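Local coordinates for phosphatidylethanolamine-binding protein, putative (Plasmodium falciparum, PDB 2R77) that probably binds phosphatidylethanolamine and may regulate protein kinases, like its relatives, at residues 95-108 with 171-185. Numbering follows the deposited sequence.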
loop_
_atom_site.group_PDB
_atom_site.type_symbol
_atom_site.label_atom_id
_atom_site.label_comp_id
_atom_site.label_asym_id
_atom_site.label_seq_id
_atom_site.Cartn_x
_atom_site.Cartn_y
_atom_site.Cartn_z
ATOM N N TYR A 95 1.758 0.122 -13.029
ATOM C CA TYR A 95 1.322 1.294 -13.791
ATOM C C TYR A 95 2.358 1.628 -14.871
ATOM O O TYR A 95 3.522 1.857 -14.554
ATOM C CB TYR A 95 1.135 2.482 -12.859
ATOM C CG TYR A 95 0.850 3.742 -13.612
ATOM C CD1 TYR A 95 -0.405 3.964 -14.169
ATOM C CD2 TYR A 95 1.841 4.697 -13.792
ATOM C CE1 TYR A 95 -0.687 5.141 -14.890
ATOM C CE2 TYR A 95 1.593 5.862 -14.522
ATOM C CZ TYR A 95 0.307 6.079 -15.063
ATOM O OH TYR A 95 0.020 7.236 -15.788
ATOM N N PRO A 96 1.924 1.729 -16.146
ATOM C CA PRO A 96 0.553 1.649 -16.656
ATOM C C PRO A 96 -0.045 0.244 -16.802
ATOM O O PRO A 96 -1.290 0.101 -16.849
ATOM C CB PRO A 96 0.664 2.276 -18.051
ATOM C CG PRO A 96 2.032 1.973 -18.499
ATOM C CD PRO A 96 2.896 1.987 -17.228
ATOM N N SER A 97 0.808 -0.781 -16.878
ATOM C CA SER A 97 0.301 -2.132 -17.120
ATOM C C SER A 97 1.049 -3.209 -16.365
ATOM O O SER A 97 2.262 -3.129 -16.237
ATOM C CB SER A 97 0.376 -2.444 -18.624
ATOM O OG SER A 97 -0.119 -3.740 -18.947
ATOM N N ARG A 98 0.308 -4.226 -15.913
ATOM C CA ARG A 98 0.885 -5.479 -15.382
ATOM C C ARG A 98 1.710 -6.232 -16.464
ATOM O O ARG A 98 2.668 -6.963 -16.160
ATOM C CB ARG A 98 -0.258 -6.360 -14.885
ATOM C CG ARG A 98 0.128 -7.802 -14.453
ATOM C CD ARG A 98 1.042 -7.771 -13.221
ATOM N NE ARG A 98 1.443 -9.128 -12.797
ATOM C CZ ARG A 98 0.679 -9.963 -12.081
ATOM N NH1 ARG A 98 1.176 -11.159 -11.768
ATOM N NH2 ARG A 98 -0.565 -9.634 -11.652
ATOM N N LEU A 99 1.332 -6.007 -17.715
ATOM C CA LEU A 99 1.719 -6.858 -18.829
ATOM C C LEU A 99 2.956 -6.392 -19.577
ATOM O O LEU A 99 3.461 -7.125 -20.436
ATOM C CB LEU A 99 0.551 -6.941 -19.800
ATOM C CG LEU A 99 -0.799 -7.383 -19.237
ATOM C CD1 LEU A 99 -1.777 -7.564 -20.372
ATOM C CD2 LEU A 99 -0.635 -8.679 -18.473
ATOM N N ARG A 100 3.443 -5.196 -19.230
ATOM C CA ARG A 100 4.593 -4.558 -19.876
ATOM C C ARG A 100 5.698 -4.287 -18.833
ATOM O O ARG A 100 5.406 -3.924 -17.680
ATOM C CB ARG A 100 4.186 -3.229 -20.542
ATOM C CG ARG A 100 3.108 -3.342 -21.628
ATOM C CD ARG A 100 3.664 -3.961 -22.903
ATOM N NE ARG A 100 2.709 -3.897 -24.026
ATOM C CZ ARG A 100 2.966 -4.408 -25.230
ATOM N NH1 ARG A 100 4.144 -4.993 -25.445
ATOM N NH2 ARG A 100 2.063 -4.332 -26.217
ATOM N N PRO A 101 6.964 -4.456 -19.232
ATOM C CA PRO A 101 8.088 -4.390 -18.282
ATOM C C PRO A 101 8.411 -2.988 -17.756
ATOM O O PRO A 101 9.116 -2.879 -16.741
ATOM C CB PRO A 101 9.258 -4.966 -19.087
ATOM C CG PRO A 101 8.907 -4.671 -20.509
ATOM C CD PRO A 101 7.415 -4.780 -20.599
ATOM N N ASP A 102 7.877 -1.934 -18.388
ATOM C CA ASP A 102 8.051 -0.557 -17.855
ATOM C C ASP A 102 7.182 -0.230 -16.606
ATOM O O ASP A 102 7.180 0.917 -16.140
ATOM C CB ASP A 102 7.901 0.511 -18.956
ATOM C CG ASP A 102 6.463 0.674 -19.461
ATOM O OD1 ASP A 102 5.584 -0.168 -19.140
ATOM O OD2 ASP A 102 6.225 1.661 -20.212
ATOM N N GLY A 103 6.449 -1.225 -16.091
ATOM C CA GLY A 103 5.516 -1.002 -14.955
ATOM C C GLY A 103 6.199 -0.409 -13.734
ATOM O O GLY A 103 7.232 -0.925 -13.264
ATOM N N LYS A 104 5.633 0.684 -13.228
ATOM C CA LYS A 104 6.160 1.345 -12.035
ATOM C C LYS A 104 5.027 1.656 -11.062
ATOM O O LYS A 104 3.854 1.393 -11.352
ATOM C CB LYS A 104 6.948 2.590 -12.416
ATOM C CG LYS A 104 8.257 2.248 -13.156
ATOM C CD LYS A 104 9.173 3.435 -13.384
ATOM C CE LYS A 104 8.771 4.230 -14.623
ATOM N NZ LYS A 104 8.707 3.391 -15.852
ATOM N N GLU A 105 5.402 2.183 -9.894
ATOM C CA GLU A 105 4.438 2.408 -8.824
ATOM C C GLU A 105 3.735 3.763 -8.935
ATOM O O GLU A 105 4.357 4.822 -9.170
ATOM C CB GLU A 105 5.151 2.297 -7.468
ATOM C CG GLU A 105 5.625 0.888 -7.132
ATOM C CD GLU A 105 6.379 0.823 -5.814
ATOM O OE1 GLU A 105 6.409 1.848 -5.087
ATOM O OE2 GLU A 105 6.940 -0.258 -5.525
ATOM N N TYR A 106 2.426 3.718 -8.740
ATOM C CA TYR A 106 1.570 4.896 -8.679
ATOM C C TYR A 106 0.962 4.884 -7.275
ATOM O O TYR A 106 0.307 3.899 -6.896
ATOM C CB TYR A 106 0.476 4.834 -9.746
ATOM C CG TYR A 106 -0.227 6.164 -9.933
ATOM C CD1 TYR A 106 0.209 7.062 -10.905
ATOM C CD2 TYR A 106 -1.309 6.529 -9.122
ATOM C CE1 TYR A 106 -0.419 8.294 -11.080
ATOM C CE2 TYR A 106 -1.961 7.764 -9.293
ATOM C CZ TYR A 106 -1.508 8.632 -10.274
ATOM O OH TYR A 106 -2.112 9.844 -10.458
ATOM N N ILE A 107 1.200 5.945 -6.497
ATOM C CA ILE A 107 0.764 5.948 -5.107
ATOM C C ILE A 107 -0.654 6.495 -5.030
ATOM O O ILE A 107 -0.912 7.602 -5.526
ATOM C CB ILE A 107 1.713 6.729 -4.152
ATOM C CG1 ILE A 107 3.090 6.037 -4.118
ATOM C CG2 ILE A 107 1.096 6.794 -2.753
ATOM C CD1 ILE A 107 4.074 6.584 -3.073
ATOM N N HIS A 108 -1.542 5.704 -4.420
ATOM C CA HIS A 108 -2.959 6.025 -4.272
ATOM C C HIS A 108 -3.392 6.621 -2.919
ATOM O O HIS A 108 -4.456 7.233 -2.840
ATOM C CB HIS A 108 -3.811 4.775 -4.568
ATOM C CG HIS A 108 -3.889 4.441 -6.024
ATOM N ND1 HIS A 108 -4.960 4.804 -6.819
ATOM C CD2 HIS A 108 -3.002 3.828 -6.842
ATOM C CE1 HIS A 108 -4.735 4.399 -8.058
ATOM N NE2 HIS A 108 -3.560 3.797 -8.096
ATOM N N GLU A 171 -4.196 13.445 -13.395
ATOM C CA GLU A 171 -5.017 12.240 -13.175
ATOM C C GLU A 171 -4.342 11.021 -13.762
ATOM O O GLU A 171 -3.791 11.071 -14.867
ATOM C CB GLU A 171 -6.400 12.387 -13.828
ATOM C CG GLU A 171 -7.295 13.445 -13.175
ATOM C CD GLU A 171 -8.737 13.315 -13.644
ATOM O OE1 GLU A 171 -9.060 13.816 -14.733
ATOM O OE2 GLU A 171 -9.530 12.707 -12.908
ATOM N N LYS A 172 -4.425 9.905 -13.032
ATOM C CA LYS A 172 -3.798 8.658 -13.444
ATOM C C LYS A 172 -4.201 8.318 -14.882
ATOM O O LYS A 172 -5.401 8.306 -15.202
ATOM C CB LYS A 172 -4.210 7.540 -12.469
ATOM C CG LYS A 172 -3.395 6.234 -12.592
ATOM C CD LYS A 172 -3.819 5.228 -11.551
ATOM C CE LYS A 172 -3.059 3.920 -11.720
ATOM N NZ LYS A 172 -3.467 2.898 -10.702
ATOM N N TYR A 173 -3.190 8.017 -15.710
ATOM C CA TYR A 173 -3.337 7.721 -17.157
ATOM C C TYR A 173 -3.605 8.931 -18.053
ATOM O O TYR A 173 -3.155 8.956 -19.206
ATOM C CB TYR A 173 -4.407 6.654 -17.440
ATOM C CG TYR A 173 -4.050 5.248 -16.977
ATOM C CD1 TYR A 173 -3.159 4.435 -17.712
ATOM C CD2 TYR A 173 -4.580 4.736 -15.796
ATOM C CE1 TYR A 173 -2.842 3.141 -17.275
ATOM C CE2 TYR A 173 -4.285 3.455 -15.370
ATOM C CZ TYR A 173 -3.411 2.666 -16.100
ATOM O OH TYR A 173 -3.137 1.402 -15.636
ATOM N N ILE A 174 -4.337 9.915 -17.540
ATOM C CA ILE A 174 -4.727 11.068 -18.370
ATOM C C ILE A 174 -3.547 11.986 -18.643
ATOM O O ILE A 174 -3.345 12.441 -19.783
ATOM C CB ILE A 174 -5.930 11.815 -17.768
ATOM C CG1 ILE A 174 -7.134 10.873 -17.723
ATOM C CG2 ILE A 174 -6.268 13.061 -18.609
ATOM C CD1 ILE A 174 -7.541 10.297 -19.104
ATOM N N THR A 175 -2.770 12.220 -17.591
ATOM C CA THR A 175 -1.570 13.043 -17.637
ATOM C C THR A 175 -0.333 12.163 -17.487
ATOM O O THR A 175 -0.333 11.201 -16.713
ATOM C CB THR A 175 -1.590 14.108 -16.528
ATOM O OG1 THR A 175 -2.655 15.042 -16.777
ATOM C CG2 THR A 175 -0.272 14.881 -16.483
ATOM N N ARG A 176 0.713 12.500 -18.241
ATOM C CA ARG A 176 1.973 11.779 -18.190
ATOM C C ARG A 176 2.645 11.980 -16.825
ATOM O O ARG A 176 2.828 13.112 -16.383
ATOM C CB ARG A 176 2.892 12.228 -19.342
ATOM N N VAL A 177 2.962 10.884 -16.137
ATOM C CA VAL A 177 3.678 10.974 -14.861
ATOM C C VAL A 177 5.157 11.273 -15.132
ATOM O O VAL A 177 5.772 10.641 -15.989
ATOM C CB VAL A 177 3.513 9.689 -14.016
ATOM C CG1 VAL A 177 4.423 9.710 -12.781
ATOM C CG2 VAL A 177 2.061 9.522 -13.611
ATOM N N LYS A 178 5.695 12.272 -14.435
ATOM C CA LYS A 178 7.125 12.569 -14.503
ATOM C C LYS A 178 7.844 11.651 -13.513
ATOM O O LYS A 178 7.520 11.643 -12.320
ATOM C CB LYS A 178 7.389 14.040 -14.174
ATOM N N PHE A 179 8.789 10.856 -14.008
ATOM C CA PHE A 179 9.476 9.898 -13.134
ATOM C C PHE A 179 10.875 10.343 -12.688
ATOM O O PHE A 179 11.627 9.535 -12.126
ATOM C CB PHE A 179 9.523 8.500 -13.763
ATOM C CG PHE A 179 8.186 7.805 -13.802
ATOM C CD1 PHE A 179 7.737 7.065 -12.701
ATOM C CD2 PHE A 179 7.378 7.887 -14.938
ATOM C CE1 PHE A 179 6.495 6.409 -12.729
ATOM C CE2 PHE A 179 6.135 7.241 -14.978
ATOM C CZ PHE A 179 5.696 6.492 -13.865
ATOM N N ASN A 180 11.199 11.622 -12.920
ATOM C CA ASN A 180 12.522 12.181 -12.598
ATOM C C ASN A 180 12.896 11.897 -11.145
ATOM O O ASN A 180 13.990 11.379 -10.877
ATOM C CB ASN A 180 12.593 13.703 -12.824
ATOM C CG ASN A 180 11.861 14.167 -14.070
ATOM O OD1 ASN A 180 10.885 13.550 -14.517
ATOM N ND2 ASN A 180 12.315 15.288 -14.626
ATOM N N ASN A 181 11.977 12.229 -10.228
ATOM C CA ASN A 181 12.180 12.040 -8.783
ATOM C C ASN A 181 11.448 10.804 -8.258
ATOM O O ASN A 181 11.117 10.736 -7.057
ATOM C CB ASN A 181 11.721 13.266 -7.994
ATOM C CG ASN A 181 12.397 14.555 -8.452
ATOM O OD1 ASN A 181 13.627 14.631 -8.544
ATOM N ND2 ASN A 181 11.590 15.583 -8.722
ATOM N N TYR A 182 11.204 9.844 -9.153
ATOM C CA TYR A 182 10.512 8.598 -8.799
ATOM C C TYR A 182 11.246 7.849 -7.691
ATOM O O TYR A 182 12.461 7.695 -7.763
ATOM C CB TYR A 182 10.358 7.689 -10.014
ATOM C CG TYR A 182 9.765 6.328 -9.683
ATOM C CD1 TYR A 182 8.421 6.198 -9.306
ATOM C CD2 TYR A 182 10.555 5.170 -9.723
ATOM C CE1 TYR A 182 7.885 4.952 -8.988
ATOM C CE2 TYR A 182 10.023 3.917 -9.417
ATOM C CZ TYR A 182 8.693 3.817 -9.061
ATOM O OH TYR A 182 8.159 2.591 -8.763
ATOM N N GLU A 183 10.510 7.407 -6.671
ATOM C CA GLU A 183 11.044 6.480 -5.676
ATOM C C GLU A 183 10.001 5.423 -5.358
ATOM O O GLU A 183 8.854 5.756 -4.988
ATOM C CB GLU A 183 11.457 7.193 -4.380
ATOM C CG GLU A 183 12.479 8.311 -4.545
ATOM C CD GLU A 183 13.890 7.840 -4.852
ATOM O OE1 GLU A 183 14.182 6.622 -4.791
ATOM O OE2 GLU A 183 14.714 8.718 -5.161
ATOM N N SER A 184 10.385 4.161 -5.505
ATOM C CA SER A 184 9.510 3.062 -5.098
ATOM C C SER A 184 9.263 3.120 -3.586
ATOM O O SER A 184 10.089 3.650 -2.855
ATOM C CB SER A 184 10.180 1.730 -5.412
ATOM O OG SER A 184 11.350 1.591 -4.608
ATOM N N VAL A 185 8.162 2.536 -3.112
ATOM C CA VAL A 185 7.946 2.488 -1.666
ATOM C C VAL A 185 9.131 1.844 -0.918
ATOM O O VAL A 185 9.515 2.332 0.155
ATOM C CB VAL A 185 6.594 1.826 -1.266
ATOM C CG1 VAL A 185 6.467 1.771 0.266
ATOM C CG2 VAL A 185 5.446 2.603 -1.859
HETATM O O HOH W 1 2.026 8.369 -17.161
HETATM O O HOH W 2 -0.998 9.584 -14.885
HETATM O O HOH W 3 6.340 4.781 -5.115
#
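The loop 171-185, without regular helix or strand until V185, runs along the hairpin of strands 84-95 and 104-114, its CA atoms coming nearest at E105 and S184, 6.3 Å apart. Near one end K172 reaches inward fully extended (chi2 to chi4 all near 180°): its CG lies 3.7 Å from the centroid of the Y106 ring, a CH-pi contact over the face, and its CE packs against CD1 of Y95. NZ then donates to NE2 of H108 (2.8 Å), almost exactly in the imidazole plane. The ammonium also forms a salt bridge with D92 and a hydrogen bond to the P136 carbonyl, while V134 O holds ND1 of H108, so the ring is fixed at both nitrogens. With chi1 at 173°, which swings the ring away from its own backbone N, Y95 sets its CE1 edge on the face of Y173, a T-shaped pair with planes at 67°; the Y173 hydroxyl bonds to P96 O (2.6 Å). Two waters link the Y95 hydroxyl to the loop backbone, one to V177 N, the other to the carbonyls of E171 and T175. V177 CG2 fills the angle between Y95 and Y106. Its other branch, CG1, lies over one face of F179, and K104 CE over the opposite face, 3.5 Å from the centroid (CH-pi); K104 NZ adds a cation-pi contact and donates to D102 O in the carbonyl plane. The Y182 hydroxyl accepts from E105 N. E105 OE1 takes V185 N on its syn side (2.7 Å) at the start of helix 185-191, where S184 is the N-cap, its OG bonded to N187 N. The run D92 to R98 matches the family's DPDxPSR signature, and D92 and H108 are placed consistently with the pocket that binds the phosphate head group in relatives.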